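Local coordinates for protein 2-aminomuconate 6-semialdehyde dehydrogenase (Burkholderia cenocepacia, PDB 4U3W) that probably catalyses the NAD-dependent oxidation of 2-aminomuconate 6-semialdehyde to 2-aminomuconate, as a tetrameric member of the aldehyde dehydrogenase family, at residues Ser170-Pro175 against Ser198-Ser203; Ala279-Asp284 against Val312-Pro317; Ala302-Leu307 against Gly346-Arg351; Ala438-Thr443 against Gly458-Asn463. All coordinates share one frame; numbering follows the deposited sequence.

Contact 1 (Ser170-Pro175 against Ser198-Ser203); sequences SPWNLP and SEETPS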
loop_
_atom_site.group_PDB
_atom_site.type_symbol
_atom_site.label_atom_id
_atom_site.label_comp_id
_atom_site.label_asym_id
_atom_site.label_seq_id
_atom_site.Cartn_x
_atom_site.Cartn_y
_atom_site.Cartn_z
ATOM N N SER A 170 10.999 -13.442 -26.899
ATOM C CA SER A 170 9.530 -13.332 -27.002
ATOM C C SER A 170 8.965 -14.256 -28.070
ATOM O O SER A 170 9.689 -14.693 -28.991
ATOM C CB SER A 170 9.104 -11.854 -27.236
ATOM O OG SER A 170 9.540 -11.411 -28.475
ATOM N N PRO A 171 7.675 -14.622 -27.914
ATOM C CA PRO A 171 7.058 -15.660 -28.737
ATOM C C PRO A 171 6.503 -15.142 -30.079
ATOM O O PRO A 171 6.431 -13.930 -30.320
ATOM C CB PRO A 171 5.913 -16.178 -27.830
ATOM C CG PRO A 171 5.479 -14.931 -27.086
ATOM C CD PRO A 171 6.758 -14.166 -26.817
ATOM N N TRP A 172 6.065 -16.062 -30.937
ATOM C CA TRP A 172 5.559 -15.676 -32.239
ATOM C C TRP A 172 4.046 -15.401 -32.268
ATOM O O TRP A 172 3.511 -14.946 -33.294
ATOM C CB TRP A 172 5.862 -16.762 -33.287
ATOM C CG TRP A 172 5.573 -18.193 -32.864
ATOM C CD1 TRP A 172 6.500 -19.132 -32.496
ATOM C CD2 TRP A 172 4.292 -18.864 -32.838
ATOM N NE1 TRP A 172 5.873 -20.324 -32.196
ATOM C CE2 TRP A 172 4.524 -20.192 -32.402
ATOM C CE3 TRP A 172 2.970 -18.467 -33.137
ATOM C CZ2 TRP A 172 3.487 -21.135 -32.262
ATOM C CZ3 TRP A 172 1.933 -19.408 -32.999
ATOM C CH2 TRP A 172 2.192 -20.722 -32.554
ATOM N N ASN A 173 3.338 -15.698 -31.191
ATOM C CA ASN A 173 1.861 -15.655 -31.320
ATOM C C ASN A 173 1.275 -14.239 -31.241
ATOM O O ASN A 173 0.373 -13.872 -32.018
ATOM C CB ASN A 173 1.161 -16.571 -30.304
ATOM C CG ASN A 173 1.382 -16.151 -28.850
ATOM O OD1 ASN A 173 2.504 -15.919 -28.436
ATOM N ND2 ASN A 173 0.308 -16.027 -28.088
ATOM N N LEU A 174 1.770 -13.406 -30.371
ATOM C CA LEU A 174 1.208 -12.050 -30.424
ATOM C C LEU A 174 2.411 -11.155 -30.423
ATOM O O LEU A 174 2.761 -10.618 -29.385
ATOM C CB LEU A 174 0.312 -11.758 -29.230
ATOM C CG LEU A 174 -0.988 -12.531 -29.050
ATOM C CD1 LEU A 174 -1.552 -12.277 -27.666
ATOM C CD2 LEU A 174 -2.026 -12.167 -30.126
ATOM N N PRO A 175 3.105 -11.073 -31.569
ATOM C CA PRO A 175 4.519 -10.643 -31.546
ATOM C C PRO A 175 4.739 -9.252 -30.954
ATOM O O PRO A 175 5.528 -9.113 -30.016
ATOM C CB PRO A 175 4.920 -10.652 -33.032
ATOM C CG PRO A 175 3.967 -11.610 -33.688
ATOM C CD PRO A 175 2.661 -11.471 -32.913
ATOM N N SER A 198 10.834 -13.817 -31.934
ATOM C CA SER A 198 10.766 -15.114 -32.585
ATOM C C SER A 198 11.257 -15.068 -34.033
ATOM O O SER A 198 11.056 -14.084 -34.758
ATOM C CB SER A 198 9.336 -15.692 -32.544
ATOM O OG SER A 198 9.338 -16.872 -33.324
ATOM N N GLU A 199 11.975 -16.137 -34.428
ATOM C CA GLU A 199 12.440 -16.240 -35.801
ATOM C C GLU A 199 11.238 -16.237 -36.780
ATOM O O GLU A 199 11.404 -15.848 -37.919
ATOM C CB GLU A 199 13.317 -17.504 -36.022
ATOM C CG GLU A 199 12.598 -18.838 -35.734
ATOM C CD GLU A 199 12.699 -19.290 -34.263
ATOM O OE1 GLU A 199 12.996 -18.468 -33.348
ATOM O OE2 GLU A 199 12.455 -20.489 -34.007
ATOM N N GLU A 200 10.033 -16.641 -36.346
ATOM C CA GLU A 200 8.863 -16.607 -37.223
ATOM C C GLU A 200 8.306 -15.204 -37.461
ATOM O O GLU A 200 7.582 -14.969 -38.471
ATOM C CB GLU A 200 7.704 -17.442 -36.635
ATOM C CG GLU A 200 7.983 -18.946 -36.512
ATOM C CD GLU A 200 8.081 -19.635 -37.881
ATOM O OE1 GLU A 200 7.671 -19.058 -38.923
ATOM O OE2 GLU A 200 8.565 -20.769 -37.904
ATOM N N THR A 201 8.544 -14.317 -36.480
ATOM C CA THR A 201 7.910 -12.992 -36.483
ATOM C C THR A 201 8.873 -11.866 -36.141
ATOM O O THR A 201 8.787 -11.213 -35.064
ATOM C CB THR A 201 6.652 -12.976 -35.493
ATOM O OG1 THR A 201 7.074 -13.314 -34.163
ATOM C CG2 THR A 201 5.621 -14.033 -35.950
ATOM N N PRO A 202 9.795 -11.584 -37.080
ATOM C CA PRO A 202 10.820 -10.565 -36.865
ATOM C C PRO A 202 10.404 -9.117 -37.202
ATOM O O PRO A 202 11.136 -8.205 -36.830
ATOM C CB PRO A 202 11.936 -11.011 -37.840
ATOM C CG PRO A 202 11.157 -11.645 -39.006
ATOM C CD PRO A 202 10.041 -12.386 -38.306
ATOM N N SER A 203 9.326 -8.923 -37.967
ATOM C CA SER A 203 9.130 -7.643 -38.674
ATOM C C SER A 203 8.704 -6.483 -37.781
ATOM O O SER A 203 9.290 -5.385 -37.880
ATOM C CB SER A 203 8.096 -7.790 -39.810
ATOM O OG SER A 203 8.550 -8.837 -40.681
HETATM O O HOH W 1 8.444 -12.274 -31.346
#

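Contact 2 (Ala279-Asp284 against Val312-Pro317); sequences AVVFAD and VYVERP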
loop_
_atom_site.group_PDB
_atom_site.type_symbol
_atom_site.label_atom_id
_atom_site.label_comp_id
_atom_site.label_asym_id
_atom_site.label_seq_id
_atom_site.Cartn_x
_atom_site.Cartn_y
_atom_site.Cartn_z
ATOM N N ALA A 279 -12.644 -23.687 -19.784
ATOM C CA ALA A 279 -13.813 -22.821 -19.633
ATOM C C ALA A 279 -14.934 -23.678 -19.020
ATOM O O ALA A 279 -15.131 -24.833 -19.437
ATOM C CB ALA A 279 -14.238 -22.232 -20.988
ATOM N N VAL A 280 -15.610 -23.141 -17.997
ATOM C CA VAL A 280 -16.679 -23.868 -17.288
ATOM C C VAL A 280 -17.968 -23.121 -17.514
ATOM O O VAL A 280 -18.006 -21.918 -17.316
ATOM C CB VAL A 280 -16.390 -24.005 -15.753
ATOM C CG1 VAL A 280 -17.497 -24.797 -15.045
ATOM C CG2 VAL A 280 -15.036 -24.713 -15.542
ATOM N N VAL A 281 -18.986 -23.825 -17.999
ATOM C CA VAL A 281 -20.289 -23.220 -18.216
ATOM C C VAL A 281 -21.361 -23.914 -17.365
ATOM O O VAL A 281 -21.695 -25.051 -17.613
ATOM C CB VAL A 281 -20.717 -23.255 -19.723
ATOM C CG1 VAL A 281 -22.037 -22.491 -19.898
ATOM C CG2 VAL A 281 -19.607 -22.601 -20.596
ATOM N N PHE A 282 -21.892 -23.210 -16.366
ATOM C CA PHE A 282 -22.957 -23.751 -15.547
ATOM C C PHE A 282 -24.312 -23.582 -16.276
ATOM O O PHE A 282 -24.447 -22.658 -17.093
ATOM C CB PHE A 282 -22.959 -23.042 -14.178
ATOM C CG PHE A 282 -21.840 -23.494 -13.279
ATOM C CD1 PHE A 282 -22.002 -24.607 -12.454
ATOM C CD2 PHE A 282 -20.600 -22.833 -13.297
ATOM C CE1 PHE A 282 -20.984 -25.037 -11.637
ATOM C CE2 PHE A 282 -19.570 -23.240 -12.462
ATOM C CZ PHE A 282 -19.755 -24.351 -11.639
ATOM N N ALA A 283 -25.310 -24.428 -15.962
ATOM C CA ALA A 283 -26.634 -24.326 -16.594
ATOM C C ALA A 283 -27.286 -22.963 -16.317
ATOM O O ALA A 283 -28.114 -22.517 -17.100
ATOM C CB ALA A 283 -27.606 -25.498 -16.107
ATOM N N ASP A 284 -26.907 -22.285 -15.227
ATOM C CA ASP A 284 -27.508 -20.985 -14.909
ATOM C C ASP A 284 -26.821 -19.815 -15.628
ATOM O O ASP A 284 -27.150 -18.643 -15.392
ATOM C CB ASP A 284 -27.513 -20.743 -13.389
ATOM C CG ASP A 284 -26.084 -20.620 -12.765
ATOM O OD1 ASP A 284 -25.168 -20.050 -13.393
ATOM O OD2 ASP A 284 -25.884 -21.081 -11.604
ATOM N N VAL A 312 -13.308 -27.568 -22.344
ATOM C CA VAL A 312 -14.567 -26.914 -21.939
ATOM C C VAL A 312 -15.394 -27.917 -21.131
ATOM O O VAL A 312 -15.487 -29.089 -21.531
ATOM C CB VAL A 312 -15.403 -26.421 -23.167
ATOM C CG1 VAL A 312 -16.668 -25.634 -22.694
ATOM C CG2 VAL A 312 -14.530 -25.546 -24.078
ATOM N N TYR A 313 -15.960 -27.476 -19.990
ATOM C CA TYR A 313 -16.867 -28.323 -19.213
ATOM C C TYR A 313 -18.228 -27.638 -19.086
ATOM O O TYR A 313 -18.308 -26.524 -18.613
ATOM C CB TYR A 313 -16.330 -28.633 -17.810
ATOM C CG TYR A 313 -14.936 -29.310 -17.811
ATOM C CD1 TYR A 313 -14.786 -30.673 -18.036
ATOM C CD2 TYR A 313 -13.800 -28.561 -17.576
ATOM C CE1 TYR A 313 -13.496 -31.295 -18.022
ATOM C CE2 TYR A 313 -12.503 -29.153 -17.571
ATOM C CZ TYR A 313 -12.378 -30.516 -17.801
ATOM O OH TYR A 313 -11.117 -31.011 -17.761
ATOM N N VAL A 314 -19.287 -28.331 -19.497
ATOM C CA VAL A 314 -20.628 -27.735 -19.526
ATOM C C VAL A 314 -21.555 -28.605 -18.684
ATOM O O VAL A 314 -21.535 -29.830 -18.794
ATOM C CB VAL A 314 -21.156 -27.608 -20.975
ATOM C CG1 VAL A 314 -22.565 -26.990 -21.024
ATOM C CG2 VAL A 314 -20.164 -26.770 -21.818
ATOM N N GLU A 315 -22.337 -27.969 -17.814
ATOM C CA GLU A 315 -23.211 -28.718 -16.936
ATOM C C GLU A 315 -24.217 -29.508 -17.791
ATOM O O GLU A 315 -24.772 -28.977 -18.767
ATOM C CB GLU A 315 -23.918 -27.793 -15.940
ATOM C CG GLU A 315 -24.520 -28.531 -14.780
ATOM C CD GLU A 315 -25.176 -27.557 -13.768
ATOM O OE1 GLU A 315 -24.971 -26.326 -13.869
ATOM O OE2 GLU A 315 -25.901 -28.061 -12.911
ATOM N N ARG A 316 -24.452 -30.763 -17.418
ATOM C CA ARG A 316 -25.141 -31.699 -18.309
ATOM C C ARG A 316 -26.511 -31.219 -18.878
ATOM O O ARG A 316 -26.771 -31.463 -20.042
ATOM C CB ARG A 316 -25.324 -33.061 -17.602
ATOM C CG ARG A 316 -25.667 -34.205 -18.541
ATOM C CD ARG A 316 -25.773 -35.506 -17.786
ATOM N NE ARG A 316 -24.526 -35.867 -17.121
ATOM C CZ ARG A 316 -23.501 -36.460 -17.725
ATOM N NH1 ARG A 316 -23.545 -36.730 -19.022
ATOM N NH2 ARG A 316 -22.416 -36.768 -17.035
ATOM N N PRO A 317 -27.373 -30.518 -18.090
ATOM C CA PRO A 317 -28.658 -30.174 -18.729
ATOM C C PRO A 317 -28.589 -29.248 -19.966
ATOM O O PRO A 317 -29.527 -29.249 -20.760
ATOM C CB PRO A 317 -29.436 -29.473 -17.603
ATOM C CG PRO A 317 -28.853 -29.996 -16.366
ATOM C CD PRO A 317 -27.382 -30.185 -16.651
HETATM O O HOH W 2 -26.400 -24.124 -12.892
#

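Contact 3 (Ala302-Leu307 against Gly346-Arg351); sequences AGQVCL and GPLISR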
loop_
_atom_site.group_PDB
_atom_site.type_symbol
_atom_site.label_atom_id
_atom_site.label_comp_id
_atom_site.label_asym_id
_atom_site.label_seq_id
_atom_site.Cartn_x
_atom_site.Cartn_y
_atom_site.Cartn_z
ATOM N N ALA A 302 -6.619 -17.995 -34.195
ATOM C CA ALA A 302 -6.607 -19.401 -34.596
ATOM C C ALA A 302 -6.220 -20.320 -33.426
ATOM O O ALA A 302 -5.555 -21.338 -33.632
ATOM C CB ALA A 302 -5.672 -19.629 -35.831
ATOM N N GLY A 303 -6.654 -19.968 -32.202
ATOM C CA GLY A 303 -6.363 -20.788 -31.020
ATOM C C GLY A 303 -4.896 -20.688 -30.539
ATOM O O GLY A 303 -4.464 -21.437 -29.669
ATOM N N GLN A 304 -4.146 -19.733 -31.079
ATOM C CA GLN A 304 -2.709 -19.592 -30.745
ATOM C C GLN A 304 -2.470 -18.500 -29.666
ATOM O O GLN A 304 -1.743 -17.521 -29.876
ATOM C CB GLN A 304 -1.926 -19.285 -32.020
ATOM C CG GLN A 304 -2.024 -20.362 -33.118
ATOM C CD GLN A 304 -1.370 -19.901 -34.443
ATOM O OE1 GLN A 304 -0.439 -20.546 -34.944
ATOM N NE2 GLN A 304 -1.894 -18.814 -35.035
ATOM N N VAL A 305 -3.140 -18.629 -28.529
ATOM C CA VAL A 305 -2.884 -17.738 -27.386
ATOM C C VAL A 305 -2.661 -18.655 -26.227
ATOM O O VAL A 305 -3.347 -19.674 -26.142
ATOM C CB VAL A 305 -4.028 -16.798 -27.123
ATOM C CG1 VAL A 305 -3.601 -15.756 -26.076
ATOM C CG2 VAL A 305 -4.415 -16.099 -28.399
ATOM N N CYS A 306 -1.720 -18.340 -25.342
ATOM C CA CYS A 306 -1.450 -19.248 -24.216
ATOM C C CYS A 306 -2.690 -19.409 -23.340
ATOM O O CYS A 306 -2.856 -20.411 -22.626
ATOM C CB CYS A 306 -0.266 -18.736 -23.371
ATOM S SG CYS A 306 -0.493 -17.121 -22.576
ATOM N N LEU A 307 -3.540 -18.389 -23.410
ATOM C CA LEU A 307 -4.750 -18.289 -22.587
ATOM C C LEU A 307 -5.995 -18.988 -23.158
ATOM O O LEU A 307 -7.085 -18.991 -22.508
ATOM C CB LEU A 307 -5.063 -16.829 -22.373
ATOM C CG LEU A 307 -3.963 -15.976 -21.709
ATOM C CD1 LEU A 307 -4.285 -14.499 -21.874
ATOM C CD2 LEU A 307 -3.811 -16.367 -20.215
ATOM N N GLY A 346 -7.443 -16.444 -39.357
ATOM C CA GLY A 346 -6.244 -16.599 -40.205
ATOM C C GLY A 346 -5.584 -17.974 -40.106
ATOM O O GLY A 346 -6.135 -18.876 -39.498
ATOM N N PRO A 347 -4.406 -18.137 -40.736
ATOM C CA PRO A 347 -3.651 -19.392 -40.706
ATOM C C PRO A 347 -2.909 -19.595 -39.345
ATOM O O PRO A 347 -2.767 -18.643 -38.557
ATOM C CB PRO A 347 -2.592 -19.186 -41.830
ATOM C CG PRO A 347 -2.306 -17.738 -41.814
ATOM C CD PRO A 347 -3.701 -17.071 -41.474
ATOM N N LEU A 348 -2.409 -20.803 -39.105
ATOM C CA LEU A 348 -1.332 -21.004 -38.096
ATOM C C LEU A 348 -0.047 -20.355 -38.548
ATOM O O LEU A 348 0.117 -19.926 -39.724
ATOM C CB LEU A 348 -1.091 -22.484 -37.830
ATOM C CG LEU A 348 -2.380 -23.193 -37.388
ATOM C CD1 LEU A 348 -2.121 -24.719 -37.212
ATOM C CD2 LEU A 348 -3.013 -22.607 -36.160
ATOM N N ILE A 349 0.891 -20.248 -37.597
ATOM C CA ILE A 349 2.075 -19.463 -37.822
ATOM C C ILE A 349 2.969 -20.038 -38.913
ATOM O O ILE A 349 3.695 -19.279 -39.549
ATOM C CB ILE A 349 2.917 -19.308 -36.494
ATOM C CG1 ILE A 349 4.001 -18.260 -36.654
ATOM C CG2 ILE A 349 3.450 -20.676 -35.995
ATOM C CD1 ILE A 349 3.401 -16.858 -36.921
ATOM N N SER A 350 2.937 -21.352 -39.107
ATOM C CA SER A 350 3.951 -21.987 -39.983
ATOM C C SER A 350 3.476 -23.361 -40.392
ATOM O O SER A 350 2.630 -23.941 -39.717
ATOM C CB SER A 350 5.320 -22.138 -39.273
ATOM O OG SER A 350 5.204 -23.208 -38.338
ATOM N N ARG A 351 4.021 -23.906 -41.473
ATOM C CA ARG A 351 3.577 -25.241 -41.859
ATOM C C ARG A 351 4.066 -26.314 -40.887
ATOM O O ARG A 351 3.390 -27.317 -40.686
ATOM C CB ARG A 351 4.000 -25.595 -43.300
ATOM C CG ARG A 351 2.977 -25.003 -44.281
ATOM C CD ARG A 351 3.349 -25.165 -45.737
ATOM N NE ARG A 351 3.002 -26.492 -46.242
ATOM C CZ ARG A 351 1.876 -26.807 -46.885
ATOM N NH1 ARG A 351 0.939 -25.896 -47.117
ATOM N NH2 ARG A 351 1.694 -28.053 -47.334
HETATM O O HOH W 3 -0.248 -17.163 -36.999
#

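Contact 4 (Ala438-Thr443 against Gly458-Asn463); sequences ASIWTT and GIVWVN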
loop_
_atom_site.group_PDB
_atom_site.type_symbol
_atom_site.label_atom_id
_atom_site.label_comp_id
_atom_site.label_asym_id
_atom_site.label_seq_id
_atom_site.Cartn_x
_atom_site.Cartn_y
_atom_site.Cartn_z
ATOM N N ALA A 438 -8.335 -19.654 -16.309
ATOM C CA ALA A 438 -9.603 -20.343 -16.464
ATOM C C ALA A 438 -10.730 -19.312 -16.640
ATOM O O ALA A 438 -10.589 -18.157 -16.224
ATOM C CB ALA A 438 -9.870 -21.210 -15.260
ATOM N N SER A 439 -11.828 -19.700 -17.266
ATOM C CA SER A 439 -13.005 -18.811 -17.257
ATOM C C SER A 439 -14.245 -19.606 -16.865
ATOM O O SER A 439 -14.372 -20.772 -17.202
ATOM C CB SER A 439 -13.192 -18.115 -18.618
ATOM O OG SER A 439 -13.420 -19.106 -19.580
ATOM N N ILE A 440 -15.128 -18.949 -16.101
ATOM C CA ILE A 440 -16.328 -19.525 -15.501
ATOM C C ILE A 440 -17.496 -18.678 -15.949
ATOM O O ILE A 440 -17.412 -17.442 -15.822
ATOM C CB ILE A 440 -16.275 -19.441 -13.926
ATOM C CG1 ILE A 440 -14.953 -20.017 -13.393
ATOM C CG2 ILE A 440 -17.511 -20.051 -13.256
ATOM C CD1 ILE A 440 -14.837 -21.442 -13.582
ATOM N N TRP A 441 -18.585 -19.330 -16.397
ATOM C CA TRP A 441 -19.789 -18.664 -16.847
ATOM C C TRP A 441 -20.932 -19.050 -15.913
ATOM O O TRP A 441 -21.310 -20.231 -15.841
ATOM C CB TRP A 441 -20.127 -19.025 -18.317
ATOM C CG TRP A 441 -19.077 -18.519 -19.209
ATOM C CD1 TRP A 441 -17.894 -19.139 -19.509
ATOM C CD2 TRP A 441 -19.062 -17.257 -19.898
ATOM N NE1 TRP A 441 -17.141 -18.337 -20.346
ATOM C CE2 TRP A 441 -17.824 -17.166 -20.577
ATOM C CE3 TRP A 441 -19.969 -16.195 -19.992
ATOM C CZ2 TRP A 441 -17.464 -16.042 -21.357
ATOM C CZ3 TRP A 441 -19.621 -15.097 -20.759
ATOM C CH2 TRP A 441 -18.387 -15.031 -21.442
ATOM N N THR A 442 -21.440 -18.057 -15.177
ATOM C CA THR A 442 -22.570 -18.250 -14.259
ATOM C C THR A 442 -23.227 -16.899 -13.971
ATOM O O THR A 442 -22.542 -15.874 -13.976
ATOM C CB THR A 442 -22.104 -18.897 -12.919
ATOM O OG1 THR A 442 -23.212 -19.050 -12.023
ATOM C CG2 THR A 442 -21.020 -18.039 -12.278
ATOM N N THR A 443 -24.532 -16.896 -13.703
ATOM C CA THR A 443 -25.170 -15.666 -13.239
ATOM C C THR A 443 -25.298 -15.621 -11.704
ATOM O O THR A 443 -25.849 -14.648 -11.156
ATOM C CB THR A 443 -26.591 -15.516 -13.824
ATOM O OG1 THR A 443 -27.316 -16.686 -13.487
ATOM C CG2 THR A 443 -26.564 -15.388 -15.340
ATOM N N GLY A 458 -3.353 -18.734 -12.429
ATOM C CA GLY A 458 -2.840 -17.394 -12.144
ATOM C C GLY A 458 -3.943 -16.372 -12.326
ATOM O O GLY A 458 -3.912 -15.312 -11.677
ATOM N N ILE A 459 -4.912 -16.706 -13.192
ATOM C CA ILE A 459 -6.011 -15.796 -13.514
ATOM C C ILE A 459 -7.321 -16.560 -13.582
ATOM O O ILE A 459 -7.343 -17.658 -14.138
ATOM C CB ILE A 459 -5.811 -15.083 -14.865
ATOM C CG1 ILE A 459 -4.487 -14.312 -14.874
ATOM C CG2 ILE A 459 -6.939 -14.025 -15.059
ATOM C CD1 ILE A 459 -3.404 -15.031 -15.724
ATOM N N VAL A 460 -8.418 -15.997 -13.065
ATOM C CA VAL A 460 -9.751 -16.617 -13.304
ATOM C C VAL A 460 -10.702 -15.510 -13.768
ATOM O O VAL A 460 -10.824 -14.510 -13.031
ATOM C CB VAL A 460 -10.364 -17.281 -12.036
ATOM C CG1 VAL A 460 -11.816 -17.851 -12.357
ATOM C CG2 VAL A 460 -9.420 -18.384 -11.416
ATOM N N TRP A 461 -11.288 -15.654 -14.976
ATOM C CA TRP A 461 -12.325 -14.725 -15.446
ATOM C C TRP A 461 -13.746 -15.277 -15.162
ATOM O O TRP A 461 -13.961 -16.467 -15.283
ATOM C CB TRP A 461 -12.199 -14.443 -16.951
ATOM C CG TRP A 461 -11.032 -13.583 -17.299
ATOM C CD1 TRP A 461 -10.894 -12.209 -17.090
ATOM C CD2 TRP A 461 -9.820 -14.016 -17.917
ATOM N NE1 TRP A 461 -9.668 -11.788 -17.547
ATOM C CE2 TRP A 461 -8.984 -12.871 -18.048
ATOM C CE3 TRP A 461 -9.358 -15.254 -18.351
ATOM C CZ2 TRP A 461 -7.701 -12.941 -18.604
ATOM C CZ3 TRP A 461 -8.062 -15.321 -18.938
ATOM C CH2 TRP A 461 -7.267 -14.174 -19.043
ATOM N N VAL A 462 -14.682 -14.388 -14.760
ATOM C CA VAL A 462 -16.067 -14.783 -14.545
ATOM C C VAL A 462 -16.921 -13.987 -15.547
ATOM O O VAL A 462 -16.941 -12.714 -15.489
ATOM C CB VAL A 462 -16.531 -14.516 -13.062
ATOM C CG1 VAL A 462 -17.967 -15.067 -12.850
ATOM C CG2 VAL A 462 -15.570 -15.219 -12.101
ATOM N N ASN A 463 -17.553 -14.717 -16.471
ATOM C CA ASN A 463 -18.301 -14.111 -17.553
ATOM C C ASN A 463 -17.454 -13.188 -18.444
ATOM O O ASN A 463 -17.923 -12.153 -18.912
ATOM C CB ASN A 463 -19.559 -13.353 -16.984
ATOM C CG ASN A 463 -20.516 -14.303 -16.254
ATOM O OD1 ASN A 463 -20.578 -15.489 -16.594
ATOM N ND2 ASN A 463 -21.235 -13.797 -15.232
#

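Contact 1 (Ser170-Pro175 against Ser198-Ser203)
Trp172 and Ser198 meet edge-on: the hydroxyl OG of Ser198 lies in the plane of the indole, at its rim, 3.7 Å from Trp172 CD1 and 3.5 Å from CB of the same tryptophan. The ring reaches that place with CG between the backbone N and the carbonyl carbon (chi1 45°), and beyond CB it turns away from the other segment. Ser198 OG has its own fixed position, since it accepts a hydrogen bond from Glu200 N (3.1 Å) in an ST turn that overlies the type I turn Ser198-Thr201. Beside it Glu200 sets its CB near CB of Trp172, then bends off at chi2 toward a magnesium ion that it shares with Leu42.

Thr201 meets Pro175, the two side chains crossing at about a right angle. Its CB rests 3.5 Å from Pro175 CG, while its OG1 sits close to Trp172 CA. No direct hydrogen bond joins the two segments; a bridging water does so instead. It donates to Pro171 O (2.8 Å), accepts from Ser198 N (2.9 Å) and also bonds Ser170 OG, with a weak fourth link to Thr201 OG1, so that one molecule satisfies polar atoms on both loops.

Both loops leave the ends of parallel strands, 153-169 and 192-196, an arrangement consistent with the Rossmann-like coenzyme domain of the family. Helices 175-188 and 203-214 follow them, helix 99-110 packs on Pro175 and Pro202, and the Trp172 ring leans on His353 and Phe410.

Contact 2 (Ala279-Asp284 against Val312-Pro317)
Val281 and Val314 sit side by side in the parallel pair formed by strands 277-281 and 309-315, which helix 287-299 connects in a beta-alpha-beta unit. The short strand axes run 4.8 Å apart and only 9° from parallel. Along this tight part the backbones do most of the work. Tyr313 N bonds Ala279 O (2.8 Å), Val281 N bonds Tyr313 O and Glu315 N bonds Val281 O, while CA-H groups of Val312, Val280 and Val314 fill in against the same carbonyls. Side chains alternate: Ala279, Val281, Val312 and Val314 share one face, where Val314 CG2 meets Val281 CB at 4.1 Å. Val280 and Tyr313 occupy the other, against helix 422-430, and the phenol OH is bound to Arg311. Strands 413-419 and 437-441 border the pair, which therefore lies inside a larger sheet.

Past Val281 the chains stop pairing and the packing gives way to a more hydrated edge. Here a side chain replaces the strand backbone: Glu315, with CG anti to its own N (chi1 -164°) and its chain extended, carries its carboxylate across to Ala283. OE1 stands at the edge of the Phe282 ring, 3.7 Å from CD1 of that phenylalanine, the ring and carboxylate planes being almost perpendicular. A water donates to this oxygen and weakly accepts from Asp284 N. The same OE1 is also bonded directly, for Ala283 N reaches Glu315 OE1 at 2.8 Å, coming from above the carboxylate plane, 37° out of it.

Contact 3 (Ala302-Leu307 against Gly346-Arg351)
Ala302 and Gly346 bring two irregular loops together, their CA atoms 6.3 Å apart, with Ala302 in a left-handed backbone conformation (phi 56°). Its methyl faces the other loop and touches Leu348 CD2 at 4.0 Å. That same CD2 branch lies 3.6 Å from Gln304 CD, the two side chains running obliquely to one another.

Gln304 is the polar centre of the contact. Its chain is extended beyond CG, and the amide reaches the backbone at Leu348-Ile349. Ile349 N donates to Gln304 OE1 (3.0 Å), in the carbonyl plane and on a lone pair, although the N-H is well bent at 139°. NE2, on the other side of the amide, gives a hydrogen to a water at 3.0 Å, so bonds at both polar atoms restrain the rotation of the group.

The first loop carries the sequence Gly-Gln-Val-Cys, which matches the signature in which aldehyde dehydrogenases place their nucleophilic cysteine, and the second leads into helix 351-366. There Ser350 is the N-cap, its OG bonded to His353 N. Trp172 packs against both Gln304 and Ile349, while the backbone O of Gln304 accepts from the side chains of Asn301 and Asn173.

Contact 4 (Ala438-Thr443 against Gly458-Asn463)
Asn463 places its CA over one face of the Trp441 indole, 3.7 Å from the centroid of the six-membered ring, in a CH-pi contact displaced toward the rim. The amide beyond is turned 44° to that ring, and Asn463 OD1 comes to 3.5 Å from Trp441 CE3. In the same sheet, Trp461 has Ile459 CG2 over the centre of one face, and its NE1 bonds Val467 O.

The amide of Asn463 extends the strand pairing by one more step. OD1 accepts from Thr442 N (3.1 Å) and ND2 gives a straighter bond to Thr442 O (2.8 Å), the acceptor almost in the amide plane; two bonds to one residue fix the rotation of the amide. With CG anti to the carbonyl carbon (chi1 -61°) and a left-handed backbone, the side chain folds back to this place.

Before it, Ala438 N, Trp461 N, Ile440 N and Asn463 N bond in turn to Ile459 O, Ala438 O, Trp461 O and Ile440 O, and Ile440 CG1 meets Val460 CG1 at 4.0 Å on the face opposite the tryptophans.

Strand 459-462 also pairs in parallel with a strand of a second subunit. Strands 437-441 and 459-462, joined by helix 445-452, form a beta-alpha-beta unit in a sheet that continues across the oligomer interface, as in tetrameric aldehyde dehydrogenases.

Contacts 2 and 4 belong to one sheet, where strands 277-281 and 437-441 are neighbours, and both rest on regular parallel backbone bonding extended by a side chain at its end: a carboxylate in one, an amide in the other. Asp284 bridges them through Thr442 and Thr443. Contacts 2, 3 and 4 are buried, though contact 2 has an exposed end at Arg316-Pro317 and contact 4 faces other subunits; contact 1 is partly buried. Contacts 1 and 3 join irregular loops, one through a bridging water, the other through a single direct amide bond. They touch through Asn173 and Gln304, and contact 3 reaches contact 4 where Leu307 packs on Trp461.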